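Local coordinates for RNA-binding protein RMD9, mitochondrial (Saccharomyces cerevisiae S288C, PDB 7A9X), which binds a dodecameric RNA motif in the 3'-UTRs of mitochondrial mRNAs and takes part in the processing or stability of those transcripts, at residues 439-451 / 477-491. Sequence-based numbering, arbitrary orientation.
Sequences YRILLKSLGSIDN and ANADLSALRDATVVW. With nucleotides of chain B.
Arg440 reaches across to Asp480 where helix 436-445, which falls largely within an inferred pentatricopeptide repeat, runs beside helix 478-486 along the bound RNA. The two segment axes come within 7.7 Å at an angle of 20°, a near-parallel packing consistent with the alpha-solenoid of a pentatricopeptide repeat protein. From its base outward, Arg440 divides its contacts between RNA and protein. Arg440 CB lies 3.5 Å from O2' of U11 of chain B, CG passes OD1 of Asp480, and CD sits between that oxygen and O2 of the uracil. The chain is extended from CG to NE, which delivers the guanidinium to both partners. Arg440 NE donates to Asp480 OD1 at 2.6 Å, nearly straight (166°) and in the guanidinium plane, although it meets the carboxylate from above its plane. NH2 adds a weak bond to OD2, whereas Arg440 NH1 bonds O2 of U11 of chain B at 2.8 Å and also pairs with Asp134. Ala479 CB covers one guanidinium face, and Ala477 N binds Asp480 OD2, so both groups are held from more than one direction. Further along, the backbones come close where small residues meet: the CA atoms of Gly447 and Ala487 are 3.6 Å apart, and Gly447 CA makes a CA-H...O contact with Asp486 O. Leu443 CD2 packs against CB of Ala483 and Leu484. On the RNA side, Lys444 NZ pairs with Asp486 OD2, itself salt-bridged through OD1 to Arg485. At the far end, Trp491 NE1 donates in its ring plane to Asp450 OD1 at 2.8 Å, the carboxylate standing almost perpendicular to the indole.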
loop_
_atom_site.group_PDB
_atom_site.type_symbol
_atom_site.label_atom_id
_atom_site.label_comp_id
_atom_site.label_asym_id
_atom_site.label_seq_id
_atom_site.Cartn_x
_atom_site.Cartn_y
_atom_site.Cartn_z
ATOM N N TYR A 439 -8.525 17.672 8.925
ATOM C CA TYR A 439 -8.953 18.998 8.494
ATOM C C TYR A 439 -9.207 19.039 6.994
ATOM O O TYR A 439 -10.094 19.770 6.538
ATOM C CB TYR A 439 -7.912 20.040 8.904
ATOM C CG TYR A 439 -7.671 20.100 10.400
ATOM C CD1 TYR A 439 -6.748 19.258 11.009
ATOM C CD2 TYR A 439 -8.369 20.995 11.202
ATOM C CE1 TYR A 439 -6.526 19.304 12.376
ATOM C CE2 TYR A 439 -8.152 21.050 12.571
ATOM C CZ TYR A 439 -7.229 20.202 13.151
ATOM O OH TYR A 439 -7.007 20.250 14.509
ATOM N N ARG A 440 -8.455 18.259 6.213
ATOM C CA ARG A 440 -8.748 18.147 4.788
ATOM C C ARG A 440 -10.101 17.486 4.556
ATOM O O ARG A 440 -10.896 17.959 3.737
ATOM C CB ARG A 440 -7.642 17.362 4.081
ATOM C CG ARG A 440 -6.371 18.154 3.840
ATOM C CD ARG A 440 -5.266 17.274 3.286
ATOM N NE ARG A 440 -4.063 18.045 2.987
ATOM C CZ ARG A 440 -2.898 17.509 2.639
ATOM N NH1 ARG A 440 -2.772 16.190 2.547
ATOM N NH2 ARG A 440 -1.859 18.292 2.385
ATOM N N ILE A 441 -10.381 16.396 5.274
ATOM C CA ILE A 441 -11.631 15.670 5.072
ATOM C C ILE A 441 -12.814 16.486 5.575
ATOM O O ILE A 441 -13.886 16.492 4.960
ATOM C CB ILE A 441 -11.561 14.293 5.755
ATOM C CG1 ILE A 441 -10.414 13.469 5.167
ATOM C CG2 ILE A 441 -12.880 13.554 5.595
ATOM C CD1 ILE A 441 -10.069 12.248 5.978
ATOM N N LEU A 442 -12.640 17.188 6.700
ATOM C CA LEU A 442 -13.718 18.020 7.227
ATOM C C LEU A 442 -14.120 19.100 6.229
ATOM O O LEU A 442 -15.307 19.417 6.090
ATOM C CB LEU A 442 -13.298 18.640 8.559
ATOM C CG LEU A 442 -13.323 17.708 9.773
ATOM C CD1 LEU A 442 -12.565 18.319 10.939
ATOM C CD2 LEU A 442 -14.756 17.407 10.177
ATOM N N LEU A 443 -13.146 19.672 5.519
ATOM C CA LEU A 443 -13.477 20.606 4.448
ATOM C C LEU A 443 -14.144 19.887 3.283
ATOM O O LEU A 443 -15.156 20.361 2.751
ATOM C CB LEU A 443 -12.222 21.338 3.975
ATOM C CG LEU A 443 -12.405 22.290 2.788
ATOM C CD1 LEU A 443 -13.411 23.382 3.119
ATOM C CD2 LEU A 443 -11.074 22.894 2.367
ATOM N N LYS A 444 -13.595 18.739 2.876
ATOM C CA LYS A 444 -14.172 17.977 1.773
ATOM C C LYS A 444 -15.608 17.564 2.065
ATOM O O LYS A 444 -16.437 17.510 1.149
ATOM C CB LYS A 444 -13.311 16.743 1.490
ATOM C CG LYS A 444 -13.733 15.929 0.274
ATOM C CD LYS A 444 -12.999 14.593 0.229
ATOM C CE LYS A 444 -13.107 13.931 -1.136
ATOM N NZ LYS A 444 -14.511 13.773 -1.599
ATOM N N SER A 445 -15.921 17.280 3.334
ATOM C CA SER A 445 -17.246 16.783 3.692
ATOM C C SER A 445 -18.345 17.788 3.370
ATOM O O SER A 445 -19.493 17.392 3.140
ATOM C CB SER A 445 -17.283 16.417 5.176
ATOM O OG SER A 445 -16.357 15.383 5.469
ATOM N N LEU A 446 -18.021 19.082 3.347
ATOM C CA LEU A 446 -19.029 20.095 3.067
ATOM C C LEU A 446 -19.577 19.992 1.650
ATOM O O LEU A 446 -20.686 20.472 1.391
ATOM C CB LEU A 446 -18.449 21.487 3.312
ATOM C CG LEU A 446 -17.977 21.754 4.745
ATOM C CD1 LEU A 446 -17.470 23.178 4.888
ATOM C CD2 LEU A 446 -19.092 21.475 5.741
ATOM N N GLY A 447 -18.835 19.379 0.733
ATOM C CA GLY A 447 -19.305 19.156 -0.616
ATOM C C GLY A 447 -20.350 18.073 -0.776
ATOM O O GLY A 447 -20.885 17.904 -1.874
ATOM N N SER A 448 -20.662 17.327 0.286
ATOM C CA SER A 448 -21.675 16.284 0.237
ATOM C C SER A 448 -22.978 16.666 0.922
ATOM O O SER A 448 -23.919 15.865 0.908
ATOM C CB SER A 448 -21.141 14.990 0.870
ATOM O OG SER A 448 -20.072 14.448 0.106
ATOM N N ILE A 449 -23.061 17.851 1.521
ATOM C CA ILE A 449 -24.274 18.296 2.193
ATOM C C ILE A 449 -24.690 19.638 1.615
ATOM O O ILE A 449 -23.868 20.400 1.094
ATOM C CB ILE A 449 -24.088 18.402 3.722
ATOM C CG1 ILE A 449 -22.990 19.417 4.056
ATOM C CG2 ILE A 449 -23.787 17.034 4.323
ATOM C CD1 ILE A 449 -22.861 19.714 5.535
ATOM N N ASP A 450 -25.987 19.921 1.705
ATOM C CA ASP A 450 -26.505 21.223 1.317
ATOM C C ASP A 450 -26.649 22.173 2.495
ATOM O O ASP A 450 -26.621 23.392 2.297
ATOM C CB ASP A 450 -27.860 21.067 0.618
ATOM C CG ASP A 450 -27.775 20.204 -0.622
ATOM O OD1 ASP A 450 -26.652 19.778 -0.965
ATOM O OD2 ASP A 450 -28.824 19.949 -1.248
ATOM N N ASN A 451 -26.775 21.640 3.712
ATOM C CA ASN A 451 -26.986 22.446 4.914
ATOM C C ASN A 451 -25.648 23.014 5.393
ATOM O O ASN A 451 -25.076 22.606 6.408
ATOM C CB ASN A 451 -27.668 21.613 5.989
ATOM C CG ASN A 451 -28.027 22.424 7.214
ATOM O OD1 ASN A 451 -28.127 23.649 7.155
ATOM N ND2 ASN A 451 -28.223 21.742 8.336
ATOM N N ALA A 477 -0.524 22.102 -0.686
ATOM C CA ALA A 477 -0.414 20.967 -1.585
ATOM C C ALA A 477 -1.692 20.803 -2.405
ATOM O O ALA A 477 -2.695 21.491 -2.196
ATOM C CB ALA A 477 -0.103 19.696 -0.799
ATOM N N ASN A 478 -1.647 19.866 -3.357
ATOM C CA ASN A 478 -2.811 19.600 -4.196
ATOM C C ASN A 478 -3.985 19.078 -3.376
ATOM O O ASN A 478 -5.136 19.455 -3.622
ATOM C CB ASN A 478 -2.450 18.605 -5.298
ATOM C CG ASN A 478 -1.689 19.248 -6.439
ATOM O OD1 ASN A 478 -1.719 20.467 -6.617
ATOM N ND2 ASN A 478 -1.009 18.427 -7.230
ATOM N N ALA A 479 -3.715 18.212 -2.395
ATOM C CA ALA A 479 -4.798 17.647 -1.595
ATOM C C ALA A 479 -5.539 18.722 -0.814
ATOM O O ALA A 479 -6.736 18.579 -0.542
ATOM C CB ALA A 479 -4.257 16.575 -0.649
ATOM N N ASP A 480 -4.852 19.808 -0.450
ATOM C CA ASP A 480 -5.529 20.907 0.229
ATOM C C ASP A 480 -6.490 21.625 -0.710
ATOM O O ASP A 480 -7.633 21.912 -0.338
ATOM C CB ASP A 480 -4.499 21.885 0.799
ATOM C CG ASP A 480 -3.642 21.264 1.881
ATOM O OD1 ASP A 480 -4.207 20.602 2.776
ATOM O OD2 ASP A 480 -2.404 21.423 1.831
ATOM N N LEU A 481 -6.047 21.912 -1.937
ATOM C CA LEU A 481 -6.915 22.589 -2.893
ATOM C C LEU A 481 -8.001 21.661 -3.422
ATOM O O LEU A 481 -9.110 22.118 -3.723
ATOM C CB LEU A 481 -6.084 23.153 -4.048
ATOM C CG LEU A 481 -5.025 24.194 -3.679
ATOM C CD1 LEU A 481 -4.253 24.632 -4.914
ATOM C CD2 LEU A 481 -5.658 25.392 -2.986
ATOM N N SER A 482 -7.703 20.365 -3.551
ATOM C CA SER A 482 -8.719 19.414 -3.986
ATOM C C SER A 482 -9.883 19.354 -3.006
ATOM O O SER A 482 -11.033 19.164 -3.419
ATOM C CB SER A 482 -8.099 18.028 -4.161
ATOM O OG SER A 482 -7.163 18.007 -5.225
ATOM N N ALA A 483 -9.607 19.519 -1.710
ATOM C CA ALA A 483 -10.678 19.525 -0.720
ATOM C C ALA A 483 -11.557 20.761 -0.862
ATOM O O ALA A 483 -12.782 20.676 -0.726
ATOM C CB ALA A 483 -10.091 19.443 0.689
ATOM N N LEU A 484 -10.951 21.920 -1.131
ATOM C CA LEU A 484 -11.743 23.126 -1.353
ATOM C C LEU A 484 -12.535 23.026 -2.651
ATOM O O LEU A 484 -13.685 23.477 -2.722
ATOM C CB LEU A 484 -10.832 24.354 -1.369
ATOM C CG LEU A 484 -11.489 25.737 -1.387
ATOM C CD1 LEU A 484 -12.224 26.016 -0.082
ATOM C CD2 LEU A 484 -10.444 26.809 -1.660
ATOM N N ARG A 485 -11.937 22.433 -3.687
ATOM C CA ARG A 485 -12.657 22.226 -4.938
ATOM C C ARG A 485 -13.837 21.280 -4.751
ATOM O O ARG A 485 -14.932 21.537 -5.265
ATOM C CB ARG A 485 -11.698 21.699 -6.005
ATOM C CG ARG A 485 -12.375 21.152 -7.246
ATOM C CD ARG A 485 -12.170 19.652 -7.343
ATOM N NE ARG A 485 -10.761 19.315 -7.514
ATOM C CZ ARG A 485 -10.250 18.102 -7.325
ATOM N NH1 ARG A 485 -8.954 17.894 -7.512
ATOM N NH2 ARG A 485 -11.031 17.102 -6.943
ATOM N N ASP A 486 -13.638 20.186 -4.011
ATOM C CA ASP A 486 -14.722 19.238 -3.782
ATOM C C ASP A 486 -15.862 19.838 -2.973
ATOM O O ASP A 486 -17.005 19.385 -3.102
ATOM C CB ASP A 486 -14.186 17.986 -3.084
ATOM C CG ASP A 486 -13.448 17.066 -4.032
ATOM O OD1 ASP A 486 -13.476 17.332 -5.254
ATOM O OD2 ASP A 486 -12.843 16.081 -3.563
ATOM N N ALA A 487 -15.587 20.848 -2.155
ATOM C CA ALA A 487 -16.612 21.490 -1.345
ATOM C C ALA A 487 -17.324 22.623 -2.073
ATOM O O ALA A 487 -18.272 23.192 -1.522
ATOM C CB ALA A 487 -16.003 22.018 -0.043
ATOM N N THR A 488 -16.895 22.967 -3.286
ATOM C CA THR A 488 -17.508 24.071 -4.015
ATOM C C THR A 488 -17.900 23.651 -5.429
ATOM O O THR A 488 -19.086 23.478 -5.727
ATOM C CB THR A 488 -16.558 25.273 -4.061
ATOM O OG1 THR A 488 -15.342 24.901 -4.720
ATOM C CG2 THR A 488 -16.232 25.766 -2.651
ATOM N N VAL A 489 -16.901 23.473 -6.297
ATOM C CA VAL A 489 -17.152 23.231 -7.716
ATOM C C VAL A 489 -17.914 21.927 -7.919
ATOM O O VAL A 489 -18.890 21.872 -8.679
ATOM C CB VAL A 489 -15.825 23.226 -8.495
ATOM C CG1 VAL A 489 -16.072 23.010 -9.986
ATOM C CG2 VAL A 489 -15.072 24.517 -8.250
ATOM N N VAL A 490 -17.474 20.857 -7.254
ATOM C CA VAL A 490 -18.107 19.555 -7.438
ATOM C C VAL A 490 -19.545 19.585 -6.938
ATOM O O VAL A 490 -20.450 19.031 -7.572
ATOM C CB VAL A 490 -17.279 18.458 -6.743
ATOM C CG1 VAL A 490 -17.868 17.088 -7.023
ATOM C CG2 VAL A 490 -15.836 18.522 -7.209
ATOM N N TRP A 491 -19.781 20.244 -5.799
ATOM C CA TRP A 491 -21.144 20.384 -5.296
ATOM C C TRP A 491 -22.007 21.183 -6.263
ATOM O O TRP A 491 -23.156 20.812 -6.528
ATOM C CB TRP A 491 -21.126 21.041 -3.914
ATOM C CG TRP A 491 -22.492 21.292 -3.331
ATOM C CD1 TRP A 491 -23.206 20.458 -2.515
ATOM C CD2 TRP A 491 -23.300 22.459 -3.516
ATOM N NE1 TRP A 491 -24.409 21.034 -2.186
ATOM C CE2 TRP A 491 -24.492 22.263 -2.789
ATOM C CE3 TRP A 491 -23.134 23.650 -4.230
ATOM C CZ2 TRP A 491 -25.510 23.214 -2.754
ATOM C CZ3 TRP A 491 -24.145 24.592 -4.194
ATOM C CH2 TRP A 491 -25.318 24.369 -3.461
ATOM P P U B 13 -7.392 14.955 -7.164
ATOM O OP1 U B 13 -7.152 16.416 -7.275
ATOM O OP2 U B 13 -8.704 14.463 -6.672
ATOM O "O5'" U B 13 -7.135 14.296 -8.589
ATOM C "C5'" U B 13 -7.041 12.887 -8.743
ATOM C "C4'" U B 13 -7.240 12.486 -10.181
ATOM O "O4'" U B 13 -8.615 12.746 -10.569
ATOM C "C3'" U B 13 -6.406 13.259 -11.193
ATOM O "O3'" U B 13 -5.106 12.716 -11.350
ATOM C "C2'" U B 13 -7.247 13.187 -12.461
ATOM O "O2'" U B 13 -7.054 11.944 -13.120
ATOM C "C1'" U B 13 -8.668 13.219 -11.896
ATOM N N1 U B 13 -9.255 14.579 -11.881
ATOM C C2 U B 13 -9.574 15.193 -13.080
ATOM O O2 U B 13 -9.382 14.685 -14.172
ATOM N N3 U B 13 -10.123 16.447 -12.955
ATOM C C4 U B 13 -10.392 17.133 -11.786
ATOM O O4 U B 13 -10.891 18.259 -11.841
ATOM C C5 U B 13 -10.045 16.429 -10.592
ATOM C C6 U B 13 -9.506 15.208 -10.682
ATOM P P U B 11 -9.438 8.453 1.045
ATOM O OP1 U B 11 -10.784 8.369 0.419
ATOM O OP2 U B 11 -8.303 7.719 0.428
ATOM O "O5'" U B 11 -9.031 9.991 1.153
ATOM C "C5'" U B 11 -9.938 10.954 1.664
ATOM C "C4'" U B 11 -9.279 12.299 1.827
ATOM O "O4'" U B 11 -8.287 12.237 2.885
ATOM C "C3'" U B 11 -8.500 12.812 0.626
ATOM O "O3'" U B 11 -9.325 13.386 -0.370
ATOM C "C2'" U B 11 -7.527 13.795 1.261
ATOM O "O2'" U B 11 -8.177 15.018 1.574
ATOM C "C1'" U B 11 -7.197 13.081 2.572
ATOM N N1 U B 11 -5.980 12.248 2.456
ATOM C C2 U B 11 -4.751 12.883 2.457
ATOM O O2 U B 11 -4.623 14.093 2.549
ATOM N N3 U B 11 -3.670 12.043 2.350
ATOM C C4 U B 11 -3.697 10.667 2.242
ATOM O O4 U B 11 -2.638 10.045 2.148
ATOM C C5 U B 11 -5.004 10.089 2.246
ATOM C C6 U B 11 -6.074 10.881 2.350
ATOM P P C B 12 -9.321 12.777 -1.857
ATOM O OP1 C B 12 -10.393 13.451 -2.628
ATOM O OP2 C B 12 -9.308 11.298 -1.744
ATOM O "O5'" C B 12 -7.924 13.245 -2.463
ATOM C "C5'" C B 12 -7.729 14.597 -2.862
ATOM C "C4'" C B 12 -6.622 14.743 -3.879
ATOM O "O4'" C B 12 -5.334 14.667 -3.208
ATOM C "C3'" C B 12 -6.595 13.700 -4.997
ATOM O "O3'" C B 12 -6.244 14.329 -6.228
ATOM C "C2'" C B 12 -5.474 12.756 -4.565
ATOM O "O2'" C B 12 -4.835 12.082 -5.629
ATOM C "C1'" C B 12 -4.519 13.706 -3.848
ATOM N N1 C B 12 -3.688 13.057 -2.820
ATOM C C2 C B 12 -2.319 13.337 -2.789
ATOM O O2 C B 12 -1.846 14.125 -3.624
ATOM N N3 C B 12 -1.541 12.749 -1.852
ATOM C C4 C B 12 -2.079 11.909 -0.969
ATOM N N4 C B 12 -1.266 11.356 -0.065
ATOM C C5 C B 12 -3.472 11.601 -0.977
ATOM C C6 C B 12 -4.232 12.192 -1.910
#